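Local coordinates for protein caspase-1 (Spodoptera frugiperda, PDB 1M72) that cleaves proteins as a caspase-family cysteine endopeptidase and probably acts in the activation cascade that executes apoptosis, at residues L126-Y129 / D133-P136; C209-Y214 / C229-L234; E237-A240 / M246-Q249. One frame throughout, in Å; residues are numbered along the deposited sequence.

Contact 1. Residues L126-Y129 / D133-P136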
loop_
_atom_site.group_PDB
_atom_site.type_symbol
_atom_site.label_atom_id
_atom_site.label_comp_id
_atom_site.label_asym_id
_atom_site.label_seq_id
_atom_site.Cartn_x
_atom_site.Cartn_y
_atom_site.Cartn_z
ATOM N N LEU C 126 12.729 5.638 8.602
ATOM C CA LEU C 126 11.889 6.833 8.750
ATOM C C LEU C 126 10.662 6.664 9.684
ATOM O O LEU C 126 10.336 7.568 10.446
ATOM C CB LEU C 126 11.443 7.343 7.354
ATOM C CG LEU C 126 12.634 7.735 6.487
ATOM C CD1 LEU C 126 12.217 7.660 5.028
ATOM C CD2 LEU C 126 13.235 9.154 6.935
ATOM N N TRP C 127 10.024 5.501 9.627
ATOM C CA TRP C 127 8.851 5.216 10.421
ATOM C C TRP C 127 9.068 4.284 11.638
ATOM O O TRP C 127 8.186 4.180 12.519
ATOM C CB TRP C 127 7.756 4.663 9.492
ATOM C CG TRP C 127 8.150 3.507 8.598
ATOM C CD1 TRP C 127 8.171 2.169 8.929
ATOM C CD2 TRP C 127 8.496 3.575 7.193
ATOM N NE1 TRP C 127 8.497 1.417 7.817
ATOM C CE2 TRP C 127 8.706 2.255 6.749
ATOM C CE3 TRP C 127 8.641 4.632 6.272
ATOM C CZ2 TRP C 127 9.063 1.953 5.415
ATOM C CZ3 TRP C 127 8.994 4.332 4.950
ATOM C CH2 TRP C 127 9.204 2.996 4.536
ATOM N N TYR C 128 10.253 3.665 11.714
ATOM C CA TYR C 128 10.580 2.753 12.796
ATOM C C TYR C 128 10.271 3.307 14.194
ATOM O O TYR C 128 9.634 2.617 15.013
ATOM C CB TYR C 128 12.071 2.373 12.727
ATOM C CG TYR C 128 12.576 1.586 13.919
ATOM C CD1 TYR C 128 12.271 0.212 14.072
ATOM C CD2 TYR C 128 13.344 2.215 14.913
ATOM C CE1 TYR C 128 12.732 -0.513 15.211
ATOM C CE2 TYR C 128 13.805 1.512 16.030
ATOM C CZ TYR C 128 13.496 0.166 16.172
ATOM O OH TYR C 128 13.957 -0.488 17.272
ATOM N N TYR C 129 10.736 4.524 14.472
ATOM C CA TYR C 129 10.531 5.173 15.775
ATOM C C TYR C 129 9.129 5.712 16.071
ATOM O O TYR C 129 8.896 6.294 17.140
ATOM C CB TYR C 129 11.507 6.351 15.955
ATOM C CG TYR C 129 12.965 5.984 15.798
ATOM C CD1 TYR C 129 13.605 6.120 14.561
ATOM C CD2 TYR C 129 13.707 5.483 16.882
ATOM C CE1 TYR C 129 14.939 5.774 14.400
ATOM C CE2 TYR C 129 15.047 5.126 16.730
ATOM C CZ TYR C 129 15.651 5.277 15.483
ATOM O OH TYR C 129 16.955 4.917 15.288
ATOM N N ASP C 133 4.225 1.873 20.483
ATOM C CA ASP C 133 4.997 1.622 21.680
ATOM C C ASP C 133 6.133 2.643 21.851
ATOM O O ASP C 133 6.428 3.054 22.971
ATOM C CB ASP C 133 5.534 0.196 21.643
ATOM C CG ASP C 133 6.312 -0.095 20.379
ATOM O OD1 ASP C 133 6.054 0.561 19.344
ATOM O OD2 ASP C 133 7.172 -0.990 20.427
ATOM N N LYS C 134 6.757 3.072 20.761
ATOM C CA LYS C 134 7.862 4.029 20.852
ATOM C C LYS C 134 7.400 5.482 20.907
ATOM O O LYS C 134 8.101 6.329 21.459
ATOM C CB LYS C 134 8.832 3.841 19.674
ATOM C CG LYS C 134 9.370 2.405 19.567
ATOM C CD LYS C 134 10.423 2.214 18.486
ATOM C CE LYS C 134 10.600 0.724 18.138
ATOM N NZ LYS C 134 11.334 -0.001 19.198
ATOM N N CYS C 135 6.232 5.768 20.325
ATOM C CA CYS C 135 5.681 7.116 20.311
ATOM C C CYS C 135 4.154 7.094 20.652
ATOM O O CYS C 135 3.283 7.304 19.779
ATOM C CB CYS C 135 5.950 7.757 18.946
ATOM S SG CYS C 135 5.556 9.506 18.832
ATOM N N PRO C 136 3.827 6.847 21.942
ATOM C CA PRO C 136 2.467 6.775 22.482
ATOM C C PRO C 136 1.615 8.008 22.179
ATOM O O PRO C 136 0.441 7.867 21.915
ATOM C CB PRO C 136 2.678 6.600 23.998
ATOM C CG PRO C 136 4.069 6.145 24.134
ATOM C CD PRO C 136 4.822 6.818 23.025
#
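Lys134, in the loop after the short helix 125-128, lays its aliphatic end over the ring of Tyr128. Its CE stands 3.9 Å from the centroid of the Tyr128 ring and 26° off the ring normal, a CH-pi contact displaced toward the phenol end, where CE comes within 3.5 Å of CZ of Tyr128. The lysine chain runs extended as far as CE and then bends (chi4 -74°), which brings NZ 3.3 Å from OH of Tyr128, a weak hydrogen bond. Nearer the backbone, CD of Lys134 lies 3.6 Å from the backbone O of Tyr128. CB of Lys134 is 3.5 Å from the backbone O of Tyr129. The same carbonyl oxygen of Tyr129 is 3.8 Å from CB of Cys135. The two tyrosines also lean on each other, CD2 of Tyr128 standing over the centre of the Tyr129 ring. In the caspase domain, this connection to strand 143-148 lies away from the active-site residues. Tyr129 packs on Ile87 and Ala91 of helix 80-92, its hydroxyl weakly hydrogen-bonded to Asn84. Trp127 rests on Phe182, Ile184 and Phe186 of strand 182-186, so the turn spans helix 80-92 and the central sheet.

Contact 2. Residues C209-Y214 / C229-L234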
loop_
_atom_site.group_PDB
_atom_site.type_symbol
_atom_site.label_atom_id
_atom_site.label_comp_id
_atom_site.label_asym_id
_atom_site.label_seq_id
_atom_site.Cartn_x
_atom_site.Cartn_y
_atom_site.Cartn_z
ATOM N N CYS C 209 1.052 17.840 -4.714
ATOM C CA CYS C 209 0.787 19.219 -4.344
ATOM C C CYS C 209 -0.459 19.781 -5.026
ATOM O O CYS C 209 -1.262 20.500 -4.383
ATOM C CB CYS C 209 2.018 20.082 -4.628
ATOM S SG CYS C 209 3.369 19.701 -3.468
ATOM N N GLU C 210 -0.640 19.441 -6.300
ATOM C CA GLU C 210 -1.824 19.886 -7.031
ATOM C C GLU C 210 -3.113 19.289 -6.438
ATOM O O GLU C 210 -4.102 19.997 -6.256
ATOM C CB GLU C 210 -1.726 19.528 -8.530
ATOM C CG GLU C 210 -2.937 19.987 -9.356
ATOM C CD GLU C 210 -2.725 19.890 -10.891
ATOM O OE1 GLU C 210 -2.485 18.774 -11.417
ATOM O OE2 GLU C 210 -2.808 20.937 -11.585
ATOM N N GLU C 211 -3.112 18.002 -6.111
ATOM C CA GLU C 211 -4.319 17.383 -5.562
ATOM C C GLU C 211 -4.621 17.906 -4.149
ATOM O O GLU C 211 -5.796 18.066 -3.770
ATOM C CB GLU C 211 -4.156 15.865 -5.532
ATOM C CG GLU C 211 -5.431 15.110 -5.707
ATOM C CD GLU C 211 -6.224 15.565 -6.936
ATOM O OE1 GLU C 211 -5.706 15.473 -8.071
ATOM O OE2 GLU C 211 -7.371 16.010 -6.752
ATOM N N LEU C 212 -3.559 18.149 -3.377
ATOM C CA LEU C 212 -3.688 18.693 -2.034
ATOM C C LEU C 212 -4.226 20.120 -2.114
ATOM O O LEU C 212 -5.041 20.509 -1.284
ATOM C CB LEU C 212 -2.347 18.697 -1.297
ATOM C CG LEU C 212 -1.881 17.326 -0.771
ATOM C CD1 LEU C 212 -0.536 17.443 -0.056
ATOM C CD2 LEU C 212 -2.959 16.743 0.187
ATOM N N ARG C 213 -3.782 20.904 -3.101
ATOM C CA ARG C 213 -4.313 22.264 -3.243
ATOM C C ARG C 213 -5.818 22.247 -3.592
ATOM O O ARG C 213 -6.588 23.005 -3.025
ATOM C CB ARG C 213 -3.564 23.040 -4.328
ATOM C CG ARG C 213 -2.383 23.837 -3.851
ATOM C CD ARG C 213 -1.759 24.590 -5.042
ATOM N NE ARG C 213 -0.506 23.979 -5.518
ATOM C CZ ARG C 213 -0.372 23.261 -6.634
ATOM N NH1 ARG C 213 -1.419 23.051 -7.429
ATOM N NH2 ARG C 213 0.806 22.720 -6.941
ATOM N N TYR C 214 -6.225 21.364 -4.509
ATOM C CA TYR C 214 -7.621 21.246 -4.956
ATOM C C TYR C 214 -8.610 20.647 -3.953
ATOM O O TYR C 214 -9.695 21.190 -3.766
ATOM C CB TYR C 214 -7.694 20.423 -6.262
ATOM C CG TYR C 214 -9.110 20.136 -6.788
ATOM C CD1 TYR C 214 -9.923 21.167 -7.313
ATOM C CD2 TYR C 214 -9.643 18.835 -6.748
ATOM C CE1 TYR C 214 -11.235 20.911 -7.787
ATOM C CE2 TYR C 214 -10.953 18.560 -7.211
ATOM C CZ TYR C 214 -11.746 19.609 -7.729
ATOM O OH TYR C 214 -13.047 19.344 -8.157
ATOM N N CYS C 229 -2.268 9.203 -8.165
ATOM C CA CYS C 229 -1.734 8.113 -9.001
ATOM C C CYS C 229 -2.194 8.239 -10.454
ATOM O O CYS C 229 -1.447 7.982 -11.417
ATOM C CB CYS C 229 -2.157 6.734 -8.448
ATOM S SG CYS C 229 -1.297 6.254 -6.909
ATOM N N GLN C 230 -3.438 8.661 -10.602
ATOM C CA GLN C 230 -4.018 8.864 -11.912
ATOM C C GLN C 230 -3.277 9.970 -12.631
ATOM O O GLN C 230 -2.871 9.841 -13.783
ATOM C CB GLN C 230 -5.506 9.211 -11.779
ATOM C CG GLN C 230 -6.197 9.218 -13.106
ATOM C CD GLN C 230 -7.676 9.548 -13.031
ATOM O OE1 GLN C 230 -8.500 8.806 -12.418
ATOM N NE2 GLN C 230 -8.042 10.665 -13.675
ATOM N N LYS C 231 -3.077 11.065 -11.938
ATOM C CA LYS C 231 -2.385 12.171 -12.538
ATOM C C LYS C 231 -0.980 11.716 -12.994
ATOM O O LYS C 231 -0.608 11.907 -14.176
ATOM C CB LYS C 231 -2.320 13.304 -11.519
ATOM C CG LYS C 231 -1.908 14.637 -12.059
ATOM C CD LYS C 231 -3.124 15.536 -12.344
ATOM C CE LYS C 231 -4.011 15.712 -11.087
ATOM N NZ LYS C 231 -3.186 16.042 -9.897
ATOM N N VAL C 232 -0.202 11.130 -12.075
ATOM C CA VAL C 232 1.153 10.655 -12.401
ATOM C C VAL C 232 1.115 9.641 -13.561
ATOM O O VAL C 232 1.944 9.676 -14.451
ATOM C CB VAL C 232 1.859 9.946 -11.167
ATOM C CG1 VAL C 232 3.169 9.254 -11.629
ATOM C CG2 VAL C 232 2.159 10.980 -10.028
ATOM N N ALA C 233 0.122 8.763 -13.555
ATOM C CA ALA C 233 0.017 7.718 -14.566
ATOM C C ALA C 233 -0.374 8.190 -15.923
ATOM O O ALA C 233 0.022 7.562 -16.916
ATOM C CB ALA C 233 -1.020 6.610 -14.126
ATOM N N LEU C 234 -1.224 9.228 -15.967
ATOM C CA LEU C 234 -1.717 9.753 -17.249
ATOM C C LEU C 234 -1.068 10.995 -17.820
ATOM O O LEU C 234 -0.788 11.041 -19.015
ATOM C CB LEU C 234 -3.219 10.022 -17.181
ATOM C CG LEU C 234 -4.118 8.874 -16.737
ATOM C CD1 LEU C 234 -5.555 9.386 -16.685
ATOM C CD2 LEU C 234 -3.996 7.706 -17.682
#
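Lys231 reaches from helix 221-235 to two neighbouring acids of helix 203-215, Glu210 and Glu211, in a salt-bridge network between the last two helices of the caspase fold. The backbones stay well apart, the nearest CA atoms, those of Glu211 and Lys231, being 8.9 Å from each other, and the long side chains bridge the distance. On the packed side, Glu211 is buried: its chain lies against Leu224, Phe227 and Val228 of helix 221-235, and a bend at chi2 (51°) swings the carboxylate toward the lysine, where OE1 of Glu211 accepts a hydrogen bond from NZ of Lys231 at 3.2 Å. OE2 of Glu211 makes a long, weak ion pair with Arg219. Burial next to apolar side chains would be expected to strengthen this charge pairing. On the solvent side, Glu210 is exposed and stretches out in an extended chain that crosses Lys231 at about a right angle. Here OE1 of Glu210 also stands 3.2 Å from NZ of Lys231, but the hydrogen bond is weak. The lysine chain curls at chi2, chi3 and chi4 rather than running straight, which brings NZ between the two carboxylates; the lysine chain also touches Ala207. Other faces of the two helices are covered by different partners. Cys209 and Leu212 pack on helix 54-67, whereas Cys229, Ala233 and Leu234 meet Leu259, Pro177 and Tyr174 of the second subunit. The two acids therefore grip the lysine unequally, and at the buried one NZ of Lys231 approaches OE1 of Glu211 from the anti side of the carboxylate, 24° out of its plane.

Contact 3. Residues E237-A240 / M246-Q249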
loop_
_atom_site.group_PDB
_atom_site.type_symbol
_atom_site.label_atom_id
_atom_site.label_comp_id
_atom_site.label_asym_id
_atom_site.label_seq_id
_atom_site.Cartn_x
_atom_site.Cartn_y
_atom_site.Cartn_z
ATOM N N GLU C 237 4.938 11.621 -19.033
ATOM C CA GLU C 237 5.635 10.687 -19.865
ATOM C C GLU C 237 7.019 11.303 -20.061
ATOM O O GLU C 237 7.164 12.518 -20.305
ATOM C CB GLU C 237 4.925 10.482 -21.178
ATOM C CG GLU C 237 5.561 9.371 -21.965
ATOM C CD GLU C 237 4.911 9.237 -23.305
ATOM O OE1 GLU C 237 4.206 8.229 -23.553
ATOM O OE2 GLU C 237 5.091 10.176 -24.105
ATOM N N SER C 238 8.044 10.478 -19.915
ATOM C CA SER C 238 9.389 11.008 -20.026
ATOM C C SER C 238 9.733 11.444 -21.443
ATOM O O SER C 238 9.211 10.915 -22.445
ATOM C CB SER C 238 10.432 9.970 -19.546
ATOM O OG SER C 238 10.585 8.908 -20.491
ATOM N N ASN C 239 10.606 12.424 -21.501
ATOM C CA ASN C 239 11.104 12.909 -22.774
ATOM C C ASN C 239 12.607 13.013 -22.596
ATOM O O ASN C 239 13.101 13.872 -21.849
ATOM C CB ASN C 239 10.518 14.284 -23.154
ATOM C CG ASN C 239 11.173 14.877 -24.414
ATOM O OD1 ASN C 239 11.874 15.882 -24.340
ATOM N ND2 ASN C 239 10.951 14.253 -25.560
ATOM N N ALA C 240 13.312 12.112 -23.265
ATOM C CA ALA C 240 14.765 12.053 -23.226
ATOM C C ALA C 240 15.195 11.539 -24.596
ATOM O O ALA C 240 15.587 10.391 -24.744
ATOM C CB ALA C 240 15.199 11.093 -22.147
ATOM N N MET C 246 15.497 5.494 -22.061
ATOM C CA MET C 246 14.885 6.332 -21.012
ATOM C C MET C 246 13.734 7.204 -21.568
ATOM O O MET C 246 13.057 7.925 -20.844
ATOM C CB MET C 246 15.921 7.279 -20.423
ATOM C CG MET C 246 17.162 6.605 -19.861
ATOM S SD MET C 246 16.718 5.431 -18.596
ATOM C CE MET C 246 16.383 6.612 -17.159
ATOM N N HIS C 247 13.511 7.113 -22.865
ATOM C CA HIS C 247 12.532 7.941 -23.508
ATOM C C HIS C 247 11.095 7.408 -23.555
ATOM O O HIS C 247 10.877 6.241 -23.798
ATOM C CB HIS C 247 13.045 8.265 -24.918
ATOM C CG HIS C 247 12.273 9.348 -25.599
ATOM N ND1 HIS C 247 12.126 10.608 -25.055
ATOM C CD2 HIS C 247 11.574 9.347 -26.762
ATOM C CE1 HIS C 247 11.368 11.333 -25.858
ATOM N NE2 HIS C 247 11.022 10.591 -26.900
ATOM N N GLN C 248 10.130 8.304 -23.335
ATOM C CA GLN C 248 8.703 7.987 -23.336
ATOM C C GLN C 248 8.348 6.960 -22.296
ATOM O O GLN C 248 7.533 6.084 -22.546
ATOM C CB GLN C 248 8.266 7.469 -24.713
ATOM C CG GLN C 248 8.592 8.440 -25.860
ATOM C CD GLN C 248 8.070 7.945 -27.192
ATOM O OE1 GLN C 248 8.642 8.241 -28.228
ATOM N NE2 GLN C 248 6.972 7.181 -27.166
ATOM N N GLN C 249 8.966 7.060 -21.128
ATOM C CA GLN C 249 8.675 6.101 -20.076
ATOM C C GLN C 249 7.556 6.641 -19.178
ATOM O O GLN C 249 7.288 7.853 -19.151
ATOM C CB GLN C 249 9.954 5.781 -19.295
ATOM C CG GLN C 249 11.089 5.301 -20.219
ATOM C CD GLN C 249 10.773 3.958 -20.842
ATOM O OE1 GLN C 249 10.637 2.974 -20.131
ATOM N NE2 GLN C 249 10.631 3.916 -22.174
#
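Glu237 lies side by side with Gln248, its CG 3.7 Å from CA of Gln248 and both side chains pointing the same way. The acid itself looks to the dimer partner, where its OE1 forms a salt bridge with Arg175 of the second subunit. Ser238 carries most of the polar contact. Its backbone N bonds to O of Gln249 at 2.8 Å, nearly straight (167°) and in the carbonyl plane, and its own carbonyl takes a weak bond from N of Gln248. With chi1 at 73°, OG sits between the backbone N and the carbonyl carbon and faces the opposite segment, where it donates to O of Met246 at 2.7 Å. N of Gln249 points almost straight at OG of Ser238, but at 2.5 Å the distance is doubtful; the buried hydroxyl appears to accept as well as donate. These bonds tie the two arms of the long loop between helix 221-235 and strand 254-257, the loop usually called L4 in caspases, which walls one side of the substrate cleft. Next in the chain, Asn239 gives its backbone N to an acidic side chain of the bound peptide, in keeping with caspase recognition of an acidic residue at P4. ND2 of Asn239 comes to the edge of the His247 ring, near CE1, with the amide and ring planes 66° apart. Ala240 follows, its N aimed at ND1 of His247 from close to the ring plane, an arrangement consistent with ND1 as acceptor, though the 2.6 Å from N of Ala240 to ND1 of His247 is short and its exact value doubtful. The methyl of Ala240 finally meets CB of Met246 at 4.2 Å, while Met246 also packs on Trp195 and on an apolar side chain of the peptide.

How the contacts relate
Following the chain from the N terminus, contact 1 closes the shortest loop, with three residues between its segments, tying helix 125-128 to the loop that leads to strand 143-148. Contact 2 comes next, joining helices 203-215 and 221-235, with fourteen residues between its segments, on the opposite side of the chain's centre, about 29 Å away between centres. Contact 3 closes the loop beyond helix 221-235, beside the peptide-binding cleft; its first arm begins soon after contact 2 ends, and their centres are about 19 Å apart. The three lie in series, with none nested or crossing. The second subunit is met by helix 221-235 in contact 2 and by the loop in contact 3; contact 1 does not touch it.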